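Local structure of phosphoribosylformylglycinamidine cyclo-ligase (Thermus thermophilus HB8, 5AVM) at residues 109-112 with 113-116; 79-82 with 83-87; 285-288 with 289-293; 139-142 with 143-147. The protein probably catalyses the ATP-dependent closure of the imidazole ring that yields 5-aminoimidazole ribonucleotide in de novo purine biosynthesis. All coordinates share one frame; numbering follows the deposited sequence.

From the N terminus the chain first meets contact 2, two successive turns of the central helix 79-92. After strand 97-107 comes contact 1, where a loop turns into helix 112-129; contact 4 then folds the chain back between strands 137-140 and 150-161. Contact 3, in the C-terminal half, forms helix 287-293 with the residues leading into it. Each closes only a turn of its own, and they follow in series without nesting or crossing. Contacts 1 and 4 touch, L110 N lying 2.9 Å from E140 OE1, a probable hydrogen bond between the loop and the edge strand. Contact 2 is buried centrally, its centre about 18 Å from contact 1's and about 24 Å from contact 3's.

Contact 1. Residues 109-112 with 113-116; sequences HLDE and GVLA
D111 and V114 meet through carbon: both valine methyls bear on the aspartate's CB, CG2 at 3.9 Å from it. V114 has left the usual staggered position (chi1 -31°), which spreads its two methyls almost evenly over that carbon. The tightly packed part is the backbone beside them. The carbonyl O of D111 takes the N-H of L115 at 2.8 Å, and L115 CB sits 3.0 Å from the same oxygen. Next, A116 N gives its hydrogen to E112 O at 3.1 Å. These are the opening i to i+4 bonds of helix 112-129. D111 holds the N-cap position, for which aspartate is a common choice, yet here its carboxylate makes no capping bond and the backbone alone starts the helix. Just before it, L110 centres an inverse gamma turn, in which D111 N bonds weakly to H109 O. L110 CB only grazes L115 CD2, at 4.5 Å; the two leucines, like V114, instead find W150 of strand 150-161, a reason for apolar residues on this face. The other side is loose and wet. E112, its CG anti to the backbone N (chi1 172°), runs extended away from the turn toward solvent; so polar a chain suits the exposed flank, as does the small A116, whose methyl lies 3.4 Å from E112 O.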
loop_
_atom_site.group_PDB
_atom_site.type_symbol
_atom_site.label_atom_id
_atom_site.label_comp_id
_atom_site.label_asym_id
_atom_site.label_seq_id
_atom_site.Cartn_x
_atom_site.Cartn_y
_atom_site.Cartn_z
ATOM N N HIS B 109 -15.320 9.097 4.420
ATOM C CA HIS B 109 -16.429 8.809 3.539
ATOM C C HIS B 109 -16.016 8.996 2.087
ATOM O O HIS B 109 -15.694 10.099 1.654
ATOM C CB HIS B 109 -17.630 9.690 3.863
ATOM C CG HIS B 109 -18.839 9.359 3.047
ATOM N ND1 HIS B 109 -18.999 9.790 1.747
ATOM C CD2 HIS B 109 -19.909 8.575 3.315
ATOM C CE1 HIS B 109 -20.114 9.284 1.249
ATOM N NE2 HIS B 109 -20.686 8.542 2.180
ATOM N N LEU B 110 -16.030 7.897 1.346
ATOM C CA LEU B 110 -15.658 7.889 -0.062
ATOM C C LEU B 110 -16.608 8.725 -0.925
ATOM O O LEU B 110 -17.422 8.186 -1.676
ATOM C CB LEU B 110 -15.625 6.439 -0.565
ATOM C CG LEU B 110 -14.672 5.499 0.180
ATOM C CD1 LEU B 110 -14.925 4.069 -0.247
ATOM C CD2 LEU B 110 -13.227 5.898 -0.101
ATOM N N ASP B 111 -16.487 10.045 -0.824
ATOM C CA ASP B 111 -17.329 10.955 -1.590
ATOM C C ASP B 111 -17.286 10.599 -3.069
ATOM O O ASP B 111 -16.210 10.582 -3.660
ATOM C CB ASP B 111 -16.843 12.396 -1.414
ATOM C CG ASP B 111 -17.976 13.365 -1.157
ATOM O OD1 ASP B 111 -18.449 13.420 -0.001
ATOM O OD2 ASP B 111 -18.401 14.057 -2.108
ATOM N N GLU B 112 -18.445 10.326 -3.669
ATOM C CA GLU B 112 -18.491 9.982 -5.091
ATOM C C GLU B 112 -17.764 11.047 -5.908
ATOM O O GLU B 112 -17.016 10.739 -6.832
ATOM C CB GLU B 112 -19.940 9.847 -5.585
ATOM C CG GLU B 112 -20.059 9.689 -7.114
ATOM C CD GLU B 112 -21.413 9.151 -7.585
ATOM O OE1 GLU B 112 -22.457 9.786 -7.306
ATOM O OE2 GLU B 112 -21.424 8.086 -8.245
ATOM N N GLY B 113 -17.987 12.303 -5.556
ATOM C CA GLY B 113 -17.331 13.377 -6.268
ATOM C C GLY B 113 -15.821 13.236 -6.242
ATOM O O GLY B 113 -15.220 12.873 -7.250
ATOM N N VAL B 114 -15.211 13.503 -5.087
ATOM C CA VAL B 114 -13.756 13.435 -4.951
ATOM C C VAL B 114 -13.135 12.064 -5.226
ATOM O O VAL B 114 -11.943 11.971 -5.499
ATOM C CB VAL B 114 -13.288 13.920 -3.551
ATOM C CG1 VAL B 114 -14.236 14.989 -3.022
ATOM C CG2 VAL B 114 -13.178 12.758 -2.597
ATOM N N LEU B 115 -13.926 11.000 -5.150
ATOM C CA LEU B 115 -13.395 9.669 -5.423
ATOM C C LEU B 115 -13.128 9.549 -6.918
ATOM O O LEU B 115 -12.085 9.052 -7.336
ATOM C CB LEU B 115 -14.391 8.594 -4.997
ATOM C CG LEU B 115 -13.995 7.163 -5.361
ATOM C CD1 LEU B 115 -12.712 6.771 -4.628
ATOM C CD2 LEU B 115 -15.129 6.224 -5.001
ATOM N N ALA B 116 -14.081 10.018 -7.713
ATOM C CA ALA B 116 -13.968 9.971 -9.158
ATOM C C ALA B 116 -12.847 10.874 -9.651
ATOM O O ALA B 116 -12.113 10.509 -10.566
ATOM C CB ALA B 116 -15.287 10.383 -9.792
#

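Contact 2. Residues 79-82 with 83-87; sequences LGFD and LVNHS
L83 opens the second turn by giving its N-H to L79 O at 3.2 Å, and its branched end turns away to pack on I152 and F101 of the neighbouring strands. V84 follows, bonded to G80 O and laying CG2 3.3 Å from that oxygen; V84 packs on A125 and C126 of helix 112-129. N85 binds F81 O through its N-H at 2.8 Å. Its CG, anti to the carbonyl carbon (chi1 -72°), folds back to 3.2 Å from that same oxygen and brings ND2 to the edge of the F81 ring, 4.1 Å from F81 CB. The amide is used at both ends, ND2 giving to H221 O and OD1 bonding H129 NE2, so an alanine here would probably leave H221 O and H129 NE2 without these partners. H86 N bonds D82 O in a less straight bond (141°), while its imidazole swings away to T187 and the rings of H221 and H243; D82 itself turns to K66 and H221 N. S87 ends the walk by gripping L83 O twice, OG at 2.7 Å and N at 2.9 Å from opposite faces of the carbonyl, so its hydroxyl is satisfied inside the core. This is the pattern of a buried alpha helix with two faces: an apolar one against the N-terminal sheet and helix 112-129, and a polar one that bonds K66 and H129 of the N-terminal half and T187 and H221 of the C-terminal half.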
loop_
_atom_site.group_PDB
_atom_site.type_symbol
_atom_site.label_atom_id
_atom_site.label_comp_id
_atom_site.label_asym_id
_atom_site.label_seq_id
_atom_site.Cartn_x
_atom_site.Cartn_y
_atom_site.Cartn_z
ATOM N N LEU B 79 -3.496 15.451 -7.178
ATOM C CA LEU B 79 -3.103 14.407 -6.235
ATOM C C LEU B 79 -2.678 13.105 -6.921
ATOM O O LEU B 79 -1.841 12.364 -6.396
ATOM C CB LEU B 79 -4.235 14.163 -5.225
ATOM C CG LEU B 79 -4.547 15.383 -4.343
ATOM C CD1 LEU B 79 -5.576 15.024 -3.287
ATOM C CD2 LEU B 79 -3.276 15.871 -3.674
ATOM N N GLY B 80 -3.236 12.840 -8.099
ATOM C CA GLY B 80 -2.873 11.636 -8.824
ATOM C C GLY B 80 -1.424 11.686 -9.266
ATOM O O GLY B 80 -0.727 10.676 -9.278
ATOM N N PHE B 81 -0.955 12.866 -9.643
ATOM C CA PHE B 81 0.430 12.994 -10.067
ATOM C C PHE B 81 1.362 13.039 -8.858
ATOM O O PHE B 81 2.488 12.538 -8.913
ATOM C CB PHE B 81 0.616 14.246 -10.939
ATOM C CG PHE B 81 -0.059 14.150 -12.284
ATOM C CD1 PHE B 81 -1.451 14.191 -12.386
ATOM C CD2 PHE B 81 0.697 13.994 -13.447
ATOM C CE1 PHE B 81 -2.083 14.075 -13.622
ATOM C CE2 PHE B 81 0.077 13.877 -14.691
ATOM C CZ PHE B 81 -1.317 13.918 -14.778
ATOM N N ASP B 82 0.893 13.632 -7.766
ATOM C CA ASP B 82 1.700 13.713 -6.559
ATOM C C ASP B 82 2.122 12.327 -6.104
ATOM O O ASP B 82 3.281 12.108 -5.769
ATOM C CB ASP B 82 0.934 14.414 -5.431
ATOM C CG ASP B 82 0.907 15.936 -5.593
ATOM O OD1 ASP B 82 1.994 16.551 -5.719
ATOM O OD2 ASP B 82 -0.201 16.523 -5.587
ATOM N N LEU B 83 1.182 11.386 -6.100
ATOM C CA LEU B 83 1.474 10.016 -5.675
ATOM C C LEU B 83 2.334 9.234 -6.670
ATOM O O LEU B 83 3.366 8.665 -6.313
ATOM C CB LEU B 83 0.167 9.256 -5.434
ATOM C CG LEU B 83 0.325 7.800 -5.002
ATOM C CD1 LEU B 83 1.269 7.705 -3.809
ATOM C CD2 LEU B 83 -1.039 7.238 -4.665
ATOM N N VAL B 84 1.889 9.203 -7.921
ATOM C CA VAL B 84 2.594 8.486 -8.974
ATOM C C VAL B 84 4.012 9.012 -9.168
ATOM O O VAL B 84 4.969 8.231 -9.214
ATOM C CB VAL B 84 1.799 8.570 -10.298
ATOM C CG1 VAL B 84 2.621 8.035 -11.455
ATOM C CG2 VAL B 84 0.512 7.774 -10.157
ATOM N N ASN B 85 4.151 10.332 -9.275
ATOM C CA ASN B 85 5.466 10.942 -9.459
ATOM C C ASN B 85 6.391 10.724 -8.271
ATOM O O ASN B 85 7.597 10.582 -8.447
ATOM C CB ASN B 85 5.321 12.433 -9.733
ATOM C CG ASN B 85 4.762 12.703 -11.103
ATOM O OD1 ASN B 85 4.420 11.767 -11.828
ATOM N ND2 ASN B 85 4.662 13.978 -11.474
ATOM N N HIS B 86 5.834 10.708 -7.064
ATOM C CA HIS B 86 6.623 10.479 -5.863
ATOM C C HIS B 86 7.059 9.018 -5.885
ATOM O O HIS B 86 8.172 8.680 -5.485
ATOM C CB HIS B 86 5.768 10.781 -4.630
ATOM C CG HIS B 86 6.480 10.605 -3.322
ATOM N ND1 HIS B 86 6.185 11.369 -2.214
ATOM C CD2 HIS B 86 7.416 9.714 -2.922
ATOM C CE1 HIS B 86 6.904 10.953 -1.186
ATOM N NE2 HIS B 86 7.658 9.948 -1.589
ATOM N N SER B 87 6.172 8.154 -6.373
ATOM C CA SER B 87 6.447 6.721 -6.468
ATOM C C SER B 87 7.517 6.456 -7.528
ATOM O O SER B 87 8.408 5.625 -7.334
ATOM C CB SER B 87 5.162 5.949 -6.827
ATOM O OG SER B 87 4.150 6.104 -5.835
#

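Contact 3. Residues 285-288 with 289-293; sequences IPEE and EMYRV
I285 sets its CG2 methyl 3.3 Å from M290 SD, the two chains crossing at about a right angle; CG2 also flanks E289, while the isoleucine packs on L192 and V196 of helix 190-196. P286 holds the N-cap position, where a residue without an N-H costs the helix nothing. Its O takes M290 N at 2.9 Å and a weak bond from E289 N; its CD lies near E289 OE1. E287 O receives Y291 N at 3.2 Å. With CG anti to the backbone N (chi1 -157°) and the chain bent at chi2, E287 crosses Y291 at a slant, E287 CG 3.8 Å from Y291 CE1, the carboxylate standing nearly upright to the ring plane. OE1 pairs with R267, and a water joins it to Y291 OH, 2.9 Å from that water. An alanine in place of E287 would probably leave R267 without this charge partner and Y291 without its water-mediated link. E288 O meets R292 CB at 3.5 Å, while the arginine's NH2 forms a salt bridge with E289 OE2. Such bonds are those of a short alpha helix and its N-cap, here wedged between helix 190-196 and strand 330-332.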
loop_
_atom_site.group_PDB
_atom_site.type_symbol
_atom_site.label_atom_id
_atom_site.label_comp_id
_atom_site.label_asym_id
_atom_site.label_seq_id
_atom_site.Cartn_x
_atom_site.Cartn_y
_atom_site.Cartn_z
ATOM N N ILE B 285 9.482 30.551 10.164
ATOM C CA ILE B 285 10.152 29.264 10.285
ATOM C C ILE B 285 11.665 29.394 10.122
ATOM O O ILE B 285 12.150 29.926 9.121
ATOM C CB ILE B 285 9.597 28.278 9.228
ATOM C CG1 ILE B 285 8.083 28.137 9.412
ATOM C CG2 ILE B 285 10.280 26.932 9.351
ATOM C CD1 ILE B 285 7.373 27.540 8.228
ATOM N N PRO B 286 12.427 28.922 11.122
ATOM C CA PRO B 286 13.895 28.972 11.108
ATOM C C PRO B 286 14.479 28.181 9.931
ATOM O O PRO B 286 13.864 27.225 9.453
ATOM C CB PRO B 286 14.274 28.357 12.456
ATOM C CG PRO B 286 13.102 28.707 13.330
ATOM C CD PRO B 286 11.932 28.433 12.420
ATOM N N GLU B 287 15.665 28.574 9.473
ATOM C CA GLU B 287 16.314 27.893 8.353
ATOM C C GLU B 287 16.639 26.434 8.685
ATOM O O GLU B 287 16.403 25.545 7.872
ATOM C CB GLU B 287 17.609 28.615 7.959
ATOM C CG GLU B 287 18.049 28.347 6.525
ATOM C CD GLU B 287 19.554 28.394 6.337
ATOM O OE1 GLU B 287 20.000 28.436 5.172
ATOM O OE2 GLU B 287 20.295 28.372 7.340
ATOM N N GLU B 288 17.183 26.198 9.878
ATOM C CA GLU B 288 17.544 24.849 10.324
ATOM C C GLU B 288 16.348 23.909 10.232
ATOM O O GLU B 288 16.497 22.702 10.037
ATOM C CB GLU B 288 18.056 24.889 11.768
ATOM C CG GLU B 288 19.362 25.655 11.957
ATOM C CD GLU B 288 20.573 24.911 11.411
ATOM O OE1 GLU B 288 20.583 24.570 10.205
ATOM O OE2 GLU B 288 21.519 24.667 12.191
ATOM N N GLU B 289 15.161 24.483 10.381
ATOM C CA GLU B 289 13.918 23.734 10.312
ATOM C C GLU B 289 13.389 23.653 8.884
ATOM O O GLU B 289 12.704 22.701 8.526
ATOM C CB GLU B 289 12.880 24.387 11.223
ATOM C CG GLU B 289 11.446 24.053 10.886
ATOM C CD GLU B 289 10.503 24.495 11.975
ATOM O OE1 GLU B 289 10.703 25.607 12.514
ATOM O OE2 GLU B 289 9.563 23.733 12.288
ATOM N N MET B 290 13.702 24.654 8.070
ATOM C CA MET B 290 13.258 24.662 6.681
ATOM C C MET B 290 13.865 23.501 5.896
ATOM O O MET B 290 13.181 22.863 5.089
ATOM C CB MET B 290 13.636 25.981 5.998
ATOM C CG MET B 290 12.746 27.153 6.360
ATOM S SD MET B 290 11.000 26.813 6.107
ATOM C CE MET B 290 10.798 27.187 4.377
ATOM N N TYR B 291 15.148 23.235 6.132
ATOM C CA TYR B 291 15.847 22.157 5.441
ATOM C C TYR B 291 15.560 20.790 6.036
ATOM O O TYR B 291 15.912 19.765 5.462
ATOM C CB TYR B 291 17.356 22.406 5.446
ATOM C CG TYR B 291 17.785 23.450 4.447
ATOM C CD1 TYR B 291 17.524 24.796 4.668
ATOM C CD2 TYR B 291 18.383 23.085 3.243
ATOM C CE1 TYR B 291 17.840 25.758 3.715
ATOM C CE2 TYR B 291 18.701 24.041 2.282
ATOM C CZ TYR B 291 18.423 25.376 2.526
ATOM O OH TYR B 291 18.708 26.335 1.577
ATOM N N ARG B 292 14.899 20.790 7.182
ATOM C CA ARG B 292 14.563 19.563 7.887
ATOM C C ARG B 292 13.158 19.114 7.505
ATOM O O ARG B 292 12.802 17.948 7.669
ATOM C CB ARG B 292 14.637 19.834 9.386
ATOM C CG ARG B 292 14.791 18.633 10.277
ATOM C CD ARG B 292 14.741 19.105 11.716
ATOM N NE ARG B 292 13.445 19.711 12.005
ATOM C CZ ARG B 292 13.273 20.798 12.747
ATOM N NH1 ARG B 292 14.319 21.413 13.285
ATOM N NH2 ARG B 292 12.049 21.274 12.942
ATOM N N VAL B 293 12.367 20.046 6.986
ATOM C CA VAL B 293 10.989 19.762 6.602
ATOM C C VAL B 293 10.753 19.822 5.086
ATOM O O VAL B 293 10.036 18.981 4.534
ATOM C CB VAL B 293 10.004 20.759 7.308
ATOM C CG1 VAL B 293 8.580 20.541 6.823
ATOM C CG2 VAL B 293 10.073 20.590 8.814
HETATM O O HOH W 1 17.648 28.701 2.912
#

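Contact 4. Residues 139-142 with 143-147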
loop_
_atom_site.group_PDB
_atom_site.type_symbol
_atom_site.label_atom_id
_atom_site.label_comp_id
_atom_site.label_asym_id
_atom_site.label_seq_id
_atom_site.Cartn_x
_atom_site.Cartn_y
_atom_site.Cartn_z
ATOM N N ALA B 139 -11.151 1.857 0.835
ATOM C CA ALA B 139 -11.566 1.550 2.193
ATOM C C ALA B 139 -12.296 2.740 2.797
ATOM O O ALA B 139 -11.856 3.891 2.677
ATOM C CB ALA B 139 -10.368 1.199 3.040
ATOM N N GLU B 140 -13.427 2.453 3.436
ATOM C CA GLU B 140 -14.234 3.477 4.080
ATOM C C GLU B 140 -14.319 3.134 5.565
ATOM O O GLU B 140 -14.972 2.168 5.956
ATOM C CB GLU B 140 -15.629 3.533 3.442
ATOM C CG GLU B 140 -16.565 4.544 4.085
ATOM C CD GLU B 140 -17.776 4.856 3.232
ATOM O OE1 GLU B 140 -17.623 5.584 2.230
ATOM O OE2 GLU B 140 -18.880 4.367 3.559
ATOM N N MET B 141 -13.630 3.923 6.387
ATOM C CA MET B 141 -13.610 3.696 7.827
ATOM C C MET B 141 -13.757 4.997 8.609
ATOM O O MET B 141 -12.769 5.629 8.997
ATOM C CB MET B 141 -12.313 2.987 8.232
ATOM C CG MET B 141 -12.067 1.671 7.492
ATOM S SD MET B 141 -10.488 0.913 7.924
ATOM C CE MET B 141 -9.354 1.884 6.940
ATOM N N PRO B 142 -15.008 5.419 8.837
ATOM C CA PRO B 142 -15.279 6.648 9.579
ATOM C C PRO B 142 -14.841 6.518 11.028
ATOM O O PRO B 142 -14.818 7.497 11.773
ATOM C CB PRO B 142 -16.788 6.814 9.422
ATOM C CG PRO B 142 -17.273 5.402 9.263
ATOM C CD PRO B 142 -16.257 4.830 8.323
ATOM N N GLY B 143 -14.481 5.301 11.420
ATOM C CA GLY B 143 -14.037 5.072 12.781
ATOM C C GLY B 143 -12.539 5.245 12.912
ATOM O O GLY B 143 -12.000 5.248 14.023
ATOM N N VAL B 144 -11.865 5.397 11.774
ATOM C CA VAL B 144 -10.411 5.573 11.739
ATOM C C VAL B 144 -9.987 6.979 11.282
ATOM O O VAL B 144 -9.015 7.542 11.796
ATOM C CB VAL B 144 -9.754 4.520 10.789
ATOM C CG1 VAL B 144 -8.260 4.788 10.646
ATOM C CG2 VAL B 144 -9.992 3.112 11.324
ATOM N N TYR B 145 -10.733 7.534 10.327
ATOM C CA TYR B 145 -10.434 8.839 9.750
ATOM C C TYR B 145 -11.201 10.036 10.307
ATOM O O TYR B 145 -12.353 9.914 10.724
ATOM C CB TYR B 145 -10.654 8.774 8.236
ATOM C CG TYR B 145 -9.677 7.859 7.551
ATOM C CD1 TYR B 145 -8.389 8.297 7.249
ATOM C CD2 TYR B 145 -10.005 6.525 7.286
ATOM C CE1 TYR B 145 -7.446 7.430 6.704
ATOM C CE2 TYR B 145 -9.067 5.644 6.742
ATOM C CZ TYR B 145 -7.785 6.105 6.455
ATOM O OH TYR B 145 -6.837 5.249 5.935
ATOM N N ARG B 146 -10.537 11.193 10.304
ATOM C CA ARG B 146 -11.137 12.445 10.751
ATOM C C ARG B 146 -12.196 12.739 9.696
ATOM O O ARG B 146 -12.066 12.317 8.546
ATOM C CB ARG B 146 -10.099 13.579 10.768
ATOM C CG ARG B 146 -9.056 13.505 11.884
ATOM C CD ARG B 146 -9.716 13.602 13.244
ATOM N NE ARG B 146 -8.768 13.693 14.354
ATOM C CZ ARG B 146 -9.132 13.729 15.634
ATOM N NH1 ARG B 146 -10.418 13.676 15.962
ATOM N NH2 ARG B 146 -8.215 13.816 16.587
ATOM N N GLU B 147 -13.245 13.453 10.081
ATOM C CA GLU B 147 -14.315 13.776 9.150
ATOM C C GLU B 147 -13.775 14.403 7.879
ATOM O O GLU B 147 -12.931 15.298 7.934
ATOM C CB GLU B 147 -15.298 14.745 9.799
ATOM C CG GLU B 147 -16.427 15.173 8.885
ATOM C CD GLU B 147 -17.322 14.017 8.512
ATOM O OE1 GLU B 147 -16.819 13.042 7.913
ATOM O OE2 GLU B 147 -18.531 14.083 8.824
#
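Both M141 (chi1 -56°) and Y145 (chi1 -66°) hold CG anti to the carbonyl carbon, and a bend at the methionine's chi3 then carries its CE to 3.8 Å from Y145 CE2. V144 lies alongside M141, pointing the same way, CG2 3.9 Å from M141 CB, while its other methyl, CG1, sits over the rim of one face of the Y145 ring. The flexible thioether can follow the outline of both neighbours. Behind the side chains, M141 O is gripped twice: Y145 N approaches nearly straight on at 3.1 Å, and V144 N comes from high above the carbonyl plane at 2.9 Å. Residues 141-144 thus form a type I beta turn, with P142, whose ring favours the required phi, and G143 at its corners; G143 lies about 3 Å from a bound sulfate, probably from the crystallisation liquor. Y145 OH bonds to Y145 OH of the second subunit, and V144 packs on W150 of that subunit, so the turn belongs to the dimer interface. It leads from edge strand 137-140, paired with strand 97-107, toward strand 150-161, and Y145 rests on A106 of strand 97-107.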